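BSU-2 beta-lactamase (PDB 6W5E) probably hydrolyses the beta-lactam ring of penicillin-type antibiotics, as a class D serine beta-lactamase of a Gram-positive bacterium. Local coordinates at residues N82-Y96 with T116-Y129. Numbering follows the deposited sequence. Where two conformers were deposited one is given.
Sequences NALIGLQVKAVRDEY and TLGSAMRESAIWYY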
loop_
_atom_site.group_PDB
_atom_site.type_symbol
_atom_site.label_atom_id
_atom_site.label_comp_id
_atom_site.label_asym_id
_atom_site.label_seq_id
_atom_site.Cartn_x
_atom_site.Cartn_y
_atom_site.Cartn_z
ATOM N N ASN A 82 -3.888 1.090 -8.604
ATOM C CA ASN A 82 -3.583 1.146 -10.028
ATOM C C ASN A 82 -3.467 -0.253 -10.617
ATOM O O ASN A 82 -3.961 -0.517 -11.717
ATOM C CB ASN A 82 -2.253 1.872 -10.203
ATOM C CG ASN A 82 -2.324 2.984 -11.185
ATOM O OD1 ASN A 82 -3.217 3.025 -12.031
ATOM N ND2 ASN A 82 -1.368 3.903 -11.097
ATOM N N ALA A 83 -2.790 -1.155 -9.910
ATOM C CA ALA A 83 -2.625 -2.517 -10.410
ATOM C C ALA A 83 -3.960 -3.250 -10.485
ATOM O O ALA A 83 -4.239 -3.931 -11.479
ATOM C CB ALA A 83 -1.643 -3.284 -9.526
ATOM N N LEU A 84 -4.796 -3.132 -9.449
ATOM C CA LEU A 84 -6.105 -3.781 -9.476
ATOM C C LEU A 84 -6.939 -3.296 -10.656
ATOM O O LEU A 84 -7.473 -4.102 -11.428
ATOM C CB LEU A 84 -6.846 -3.532 -8.158
ATOM C CG LEU A 84 -6.312 -4.273 -6.929
ATOM C CD1 LEU A 84 -6.816 -3.608 -5.662
ATOM C CD2 LEU A 84 -6.712 -5.749 -6.976
ATOM N N ILE A 85 -7.065 -1.974 -10.811
ATOM C CA ILE A 85 -7.851 -1.432 -11.919
ATOM C C ILE A 85 -7.241 -1.844 -13.246
ATOM O O ILE A 85 -7.947 -2.273 -14.170
ATOM C CB ILE A 85 -7.958 0.098 -11.815
ATOM C CG1 ILE A 85 -8.693 0.514 -10.542
ATOM C CG2 ILE A 85 -8.643 0.666 -13.053
ATOM C CD1 ILE A 85 -8.518 1.993 -10.228
ATOM N N GLY A 86 -5.914 -1.712 -13.360
ATOM C CA GLY A 86 -5.257 -1.963 -14.631
ATOM C C GLY A 86 -5.427 -3.392 -15.098
ATOM O O GLY A 86 -5.677 -3.639 -16.280
ATOM N N LEU A 87 -5.308 -4.352 -14.177
ATOM C CA LEU A 87 -5.548 -5.745 -14.542
ATOM C C LEU A 87 -7.017 -5.977 -14.863
ATOM O O LEU A 87 -7.342 -6.661 -15.843
ATOM C CB LEU A 87 -5.111 -6.656 -13.395
ATOM C CG LEU A 87 -3.601 -6.751 -13.185
ATOM C CD1 LEU A 87 -3.269 -7.324 -11.802
ATOM C CD2 LEU A 87 -2.956 -7.573 -14.301
ATOM N N GLN A 88 -7.921 -5.401 -14.063
ATOM C CA GLN A 88 -9.349 -5.643 -14.256
ATOM C C GLN A 88 -9.817 -5.150 -15.618
ATOM O O GLN A 88 -10.600 -5.834 -16.288
ATOM C CB GLN A 88 -10.153 -4.975 -13.142
ATOM C CG GLN A 88 -11.642 -5.291 -13.171
ATOM C CD GLN A 88 -11.940 -6.756 -12.893
ATOM O OE1 GLN A 88 -11.212 -7.424 -12.160
ATOM N NE2 GLN A 88 -13.031 -7.257 -13.465
ATOM N N VAL A 89 -9.348 -3.970 -16.049
ATOM C CA VAL A 89 -9.753 -3.400 -17.335
ATOM C C VAL A 89 -8.862 -3.851 -18.477
ATOM O O VAL A 89 -9.035 -3.377 -19.612
ATOM C CB VAL A 89 -9.864 -1.858 -17.317
ATOM C CG1 VAL A 89 -10.728 -1.383 -16.151
ATOM C CG2 VAL A 89 -8.471 -1.196 -17.305
ATOM N N LYS A 90 -7.909 -4.746 -18.214
ATOM C CA LYS A 90 -7.018 -5.304 -19.231
ATOM C C LYS A 90 -6.086 -4.261 -19.856
ATOM O O LYS A 90 -5.642 -4.419 -20.999
ATOM C CB LYS A 90 -7.777 -6.113 -20.290
ATOM C CG LYS A 90 -8.682 -7.174 -19.676
ATOM C CD LYS A 90 -9.286 -8.088 -20.729
ATOM N N ALA A 91 -5.768 -3.193 -19.122
ATOM C CA ALA A 91 -4.717 -2.282 -19.561
ATOM C C ALA A 91 -3.334 -2.900 -19.401
ATOM O O ALA A 91 -2.387 -2.453 -20.056
ATOM C CB ALA A 91 -4.796 -0.951 -18.806
ATOM N N VAL A 92 -3.202 -3.895 -18.526
ATOM C CA VAL A 92 -2.017 -4.731 -18.406
ATOM C C VAL A 92 -2.484 -6.175 -18.333
ATOM O O VAL A 92 -3.584 -6.464 -17.855
ATOM C CB VAL A 92 -1.137 -4.372 -17.183
ATOM C CG1 VAL A 92 -0.313 -3.121 -17.459
ATOM C CG2 VAL A 92 -1.985 -4.193 -15.928
ATOM N N ARG A 93 -1.615 -7.089 -18.776
ATOM C CA ARG A 93 -1.999 -8.490 -18.942
ATOM C C ARG A 93 -1.890 -9.275 -17.637
ATOM O O ARG A 93 -2.779 -10.071 -17.314
ATOM C CB ARG A 93 -1.123 -9.123 -20.026
ATOM C CG ARG A 93 -1.508 -10.535 -20.450
ATOM C CD ARG A 93 -0.320 -11.240 -21.108
ATOM N NE ARG A 93 0.853 -11.163 -20.245
ATOM C CZ ARG A 93 1.983 -10.536 -20.554
ATOM N NH1 ARG A 93 2.119 -9.932 -21.729
ATOM N NH2 ARG A 93 2.975 -10.509 -19.679
ATOM N N ASP A 94 -0.814 -9.077 -16.888
ATOM C CA ASP A 94 -0.524 -9.834 -15.667
ATOM C C ASP A 94 0.675 -9.168 -14.997
ATOM O O ASP A 94 1.113 -8.087 -15.414
ATOM C CB ASP A 94 -0.319 -11.333 -15.945
ATOM C CG ASP A 94 0.806 -11.615 -16.944
ATOM O OD1 ASP A 94 1.776 -10.831 -17.030
ATOM O OD2 ASP A 94 0.725 -12.652 -17.643
ATOM N N GLU A 95 1.213 -9.820 -13.963
ATOM C CA GLU A 95 2.315 -9.255 -13.193
ATOM C C GLU A 95 3.601 -9.149 -14.006
ATOM O O GLU A 95 4.545 -8.476 -13.567
ATOM C CB GLU A 95 2.540 -10.067 -11.905
ATOM C CG GLU A 95 3.040 -11.499 -12.125
ATOM C CD GLU A 95 1.919 -12.535 -12.214
ATOM O OE1 GLU A 95 0.976 -12.332 -13.011
ATOM O OE2 GLU A 95 1.987 -13.571 -11.511
ATOM N N TYR A 96 3.655 -9.778 -15.178
ATOM C CA TYR A 96 4.858 -9.816 -15.996
ATOM C C TYR A 96 4.774 -8.917 -17.225
ATOM O O TYR A 96 5.623 -9.022 -18.119
ATOM C CB TYR A 96 5.129 -11.246 -16.448
ATOM C CG TYR A 96 5.242 -12.273 -15.351
ATOM C CD1 TYR A 96 6.221 -12.166 -14.372
ATOM C CD2 TYR A 96 4.408 -13.378 -15.332
ATOM C CE1 TYR A 96 6.354 -13.133 -13.377
ATOM C CE2 TYR A 96 4.530 -14.351 -14.347
ATOM C CZ TYR A 96 5.507 -14.223 -13.374
ATOM O OH TYR A 96 5.663 -15.181 -12.398
ATOM N N THR A 116 8.173 -4.600 -15.248
ATOM C CA THR A 116 6.851 -5.199 -15.349
ATOM C C THR A 116 5.961 -4.621 -14.262
ATOM O O THR A 116 6.408 -3.881 -13.382
ATOM C CB THR A 116 6.906 -6.724 -15.199
ATOM O OG1 THR A 116 7.269 -7.069 -13.855
ATOM C CG2 THR A 116 7.907 -7.317 -16.163
ATOM N N LEU A 117 4.674 -4.955 -14.350
ATOM C CA LEU A 117 3.732 -4.528 -13.322
ATOM C C LEU A 117 4.222 -4.942 -11.937
ATOM O O LEU A 117 4.183 -4.152 -10.984
ATOM C CB LEU A 117 2.353 -5.117 -13.636
ATOM C CG LEU A 117 1.197 -4.683 -12.739
ATOM C CD1 LEU A 117 0.811 -3.229 -12.994
ATOM C CD2 LEU A 117 0.011 -5.604 -12.929
ATOM N N GLY A 118 4.715 -6.177 -11.817
ATOM C CA GLY A 118 5.177 -6.666 -10.526
ATOM C C GLY A 118 6.506 -6.083 -10.083
ATOM O O GLY A 118 6.674 -5.736 -8.912
ATOM N N SER A 119 7.477 -5.976 -10.993
ATOM C CA SER A 119 8.758 -5.427 -10.568
ATOM C C SER A 119 8.622 -3.957 -10.232
ATOM O O SER A 119 9.282 -3.463 -9.313
ATOM C CB SER A 119 9.845 -5.655 -11.619
ATOM O OG SER A 119 9.635 -4.835 -12.754
ATOM N N ALA A 120 7.757 -3.247 -10.960
ATOM C CA ALA A 120 7.553 -1.834 -10.681
ATOM C C ALA A 120 6.846 -1.630 -9.356
ATOM O O ALA A 120 7.034 -0.596 -8.715
ATOM C CB ALA A 120 6.815 -1.154 -11.824
ATOM N N MET A 121 6.044 -2.598 -8.914
ATOM C CA MET A 121 5.533 -2.530 -7.553
ATOM C C MET A 121 6.650 -2.772 -6.541
ATOM O O MET A 121 6.804 -1.996 -5.591
ATOM C CB MET A 121 4.390 -3.516 -7.338
ATOM C CG MET A 121 3.811 -3.371 -5.941
ATOM S SD MET A 121 2.310 -4.306 -5.658
ATOM C CE MET A 121 1.122 -3.339 -6.590
ATOM N N ARG A 122 7.444 -3.828 -6.749
ATOM C CA ARG A 122 8.510 -4.184 -5.813
ATOM C C ARG A 122 9.543 -3.074 -5.684
ATOM O O ARG A 122 10.016 -2.784 -4.579
ATOM C CB ARG A 122 9.165 -5.490 -6.266
ATOM C CG ARG A 122 10.291 -5.981 -5.367
ATOM C CD ARG A 122 10.768 -7.361 -5.790
ATOM N NE ARG A 122 9.728 -8.364 -5.577
ATOM C CZ ARG A 122 9.708 -9.558 -6.157
ATOM N NH1 ARG A 122 10.677 -9.902 -6.995
ATOM N NH2 ARG A 122 8.717 -10.400 -5.908
ATOM N N GLU A 123 9.915 -2.442 -6.801
ATOM C CA GLU A 123 10.945 -1.410 -6.810
ATOM C C GLU A 123 10.358 -0.007 -6.784
ATOM O O GLU A 123 11.109 0.969 -6.813
ATOM C CB GLU A 123 11.855 -1.555 -8.040
ATOM C CG GLU A 123 12.382 -2.969 -8.336
ATOM C CD GLU A 123 13.168 -3.591 -7.191
ATOM O OE1 GLU A 123 13.711 -2.848 -6.343
ATOM O OE2 GLU A 123 13.257 -4.840 -7.158
ATOM N N SER A 124 9.031 0.109 -6.757
ATOM C CA SER A 124 8.344 1.400 -6.779
ATOM C C SER A 124 8.764 2.246 -7.979
ATOM O O SER A 124 9.028 3.444 -7.862
ATOM C CB SER A 124 8.498 2.156 -5.461
ATOM O OG SER A 124 7.290 2.809 -5.156
ATOM N N ALA A 125 8.824 1.610 -9.151
ATOM C CA ALA A 125 9.211 2.300 -10.385
ATOM C C ALA A 125 8.014 3.108 -10.882
ATOM O O ALA A 125 7.154 2.615 -11.620
ATOM C CB ALA A 125 9.717 1.306 -11.424
ATOM N N ILE A 126 7.979 4.381 -10.472
ATOM C CA ILE A 126 6.831 5.255 -10.724
ATOM C C ILE A 126 6.499 5.343 -12.213
ATOM O O ILE A 126 5.324 5.323 -12.598
ATOM C CB ILE A 126 7.096 6.641 -10.107
ATOM C CG1 ILE A 126 7.203 6.526 -8.579
ATOM C CG2 ILE A 126 6.010 7.628 -10.504
ATOM C CD1 ILE A 126 7.554 7.834 -7.872
ATOM N N TRP A 127 7.519 5.437 -13.074
ATOM C CA TRP A 127 7.274 5.663 -14.500
ATOM C C TRP A 127 6.397 4.576 -15.118
ATOM O O TRP A 127 5.578 4.856 -16.003
ATOM C CB TRP A 127 8.594 5.804 -15.262
ATOM C CG TRP A 127 9.476 4.578 -15.329
ATOM C CD1 TRP A 127 10.560 4.307 -14.544
ATOM C CD2 TRP A 127 9.381 3.499 -16.271
ATOM N NE1 TRP A 127 11.136 3.116 -14.926
ATOM C CE2 TRP A 127 10.435 2.600 -15.986
ATOM C CE3 TRP A 127 8.507 3.202 -17.326
ATOM C CZ2 TRP A 127 10.638 1.425 -16.716
ATOM C CZ3 TRP A 127 8.703 2.024 -18.046
ATOM C CH2 TRP A 127 9.767 1.158 -17.742
ATOM N N TYR A 128 6.558 3.331 -14.671
ATOM C CA TYR A 128 5.733 2.249 -15.197
ATOM C C TYR A 128 4.264 2.499 -14.874
ATOM O O TYR A 128 3.385 2.368 -15.738
ATOM C CB TYR A 128 6.197 0.913 -14.597
ATOM C CG TYR A 128 5.438 -0.275 -15.152
ATOM C CD1 TYR A 128 4.112 -0.524 -14.774
ATOM C CD2 TYR A 128 6.035 -1.140 -16.064
ATOM C CE1 TYR A 128 3.404 -1.568 -15.305
ATOM C CE2 TYR A 128 5.335 -2.212 -16.587
ATOM C CZ TYR A 128 4.020 -2.414 -16.199
ATOM O OH TYR A 128 3.298 -3.448 -16.728
ATOM N N TYR A 129 3.977 2.846 -13.617
ATOM C CA TYR A 129 2.596 3.043 -13.197
ATOM C C TYR A 129 2.003 4.328 -13.762
ATOM O O TYR A 129 0.778 4.423 -13.894
ATOM C CB TYR A 129 2.486 2.941 -11.670
ATOM C CG TYR A 129 2.422 1.492 -11.218
ATOM C CD1 TYR A 129 3.547 0.669 -11.265
ATOM C CD2 TYR A 129 1.220 0.928 -10.814
ATOM C CE1 TYR A 129 3.474 -0.665 -10.869
ATOM C CE2 TYR A 129 1.144 -0.392 -10.415
ATOM C CZ TYR A 129 2.265 -1.187 -10.462
ATOM O OH TYR A 129 2.157 -2.501 -10.074
#
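Leu117 rests its methyl CD2 against both Leu87 and Val92, and this apolar cluster is the tightly packed heart of the contact. Its CG stands anti to the backbone N (chi1 -175°), which carries CD2 to 3.8 Å from Leu87 CG, while Val92, whose side chain crosses that of Leu117 at about a right angle, sets CG2 against the same methyl. Branched aliphatic side chains suit this buried place because they fill it with methyls and bring in no polar side-chain atom that would need a partner. Small Ala83 lets the Tyr129 hydroxyl come close, OH lying 3.9 Å from Ala83 CB. Tyr129 turns a ring edge to Asn82 CB, and its buried OH donates to Leu117 O at 2.8 Å, a carbonyl that also accepts from Met121 N on the opposite face of its plane. Toward solvent the contact thins to backbone and polar atoms. Glu95 O accepts from Gly118 N at 2.9 Å and, in the carbonyl plane, from Thr116 OG1; glycine, with no side chain, lets the chains draw near. The Glu95 side chain leads away to a salt bridge with Arg199, and exposed Tyr96 has Glu95 CG over one ring face. Thr116 and Ser119 form a capping box starting helix 117-122, which runs antiparallel to helix 82-88, linked through side chains, in the helical region of the penicillin-binding transpeptidase fold shared by class D beta-lactamases.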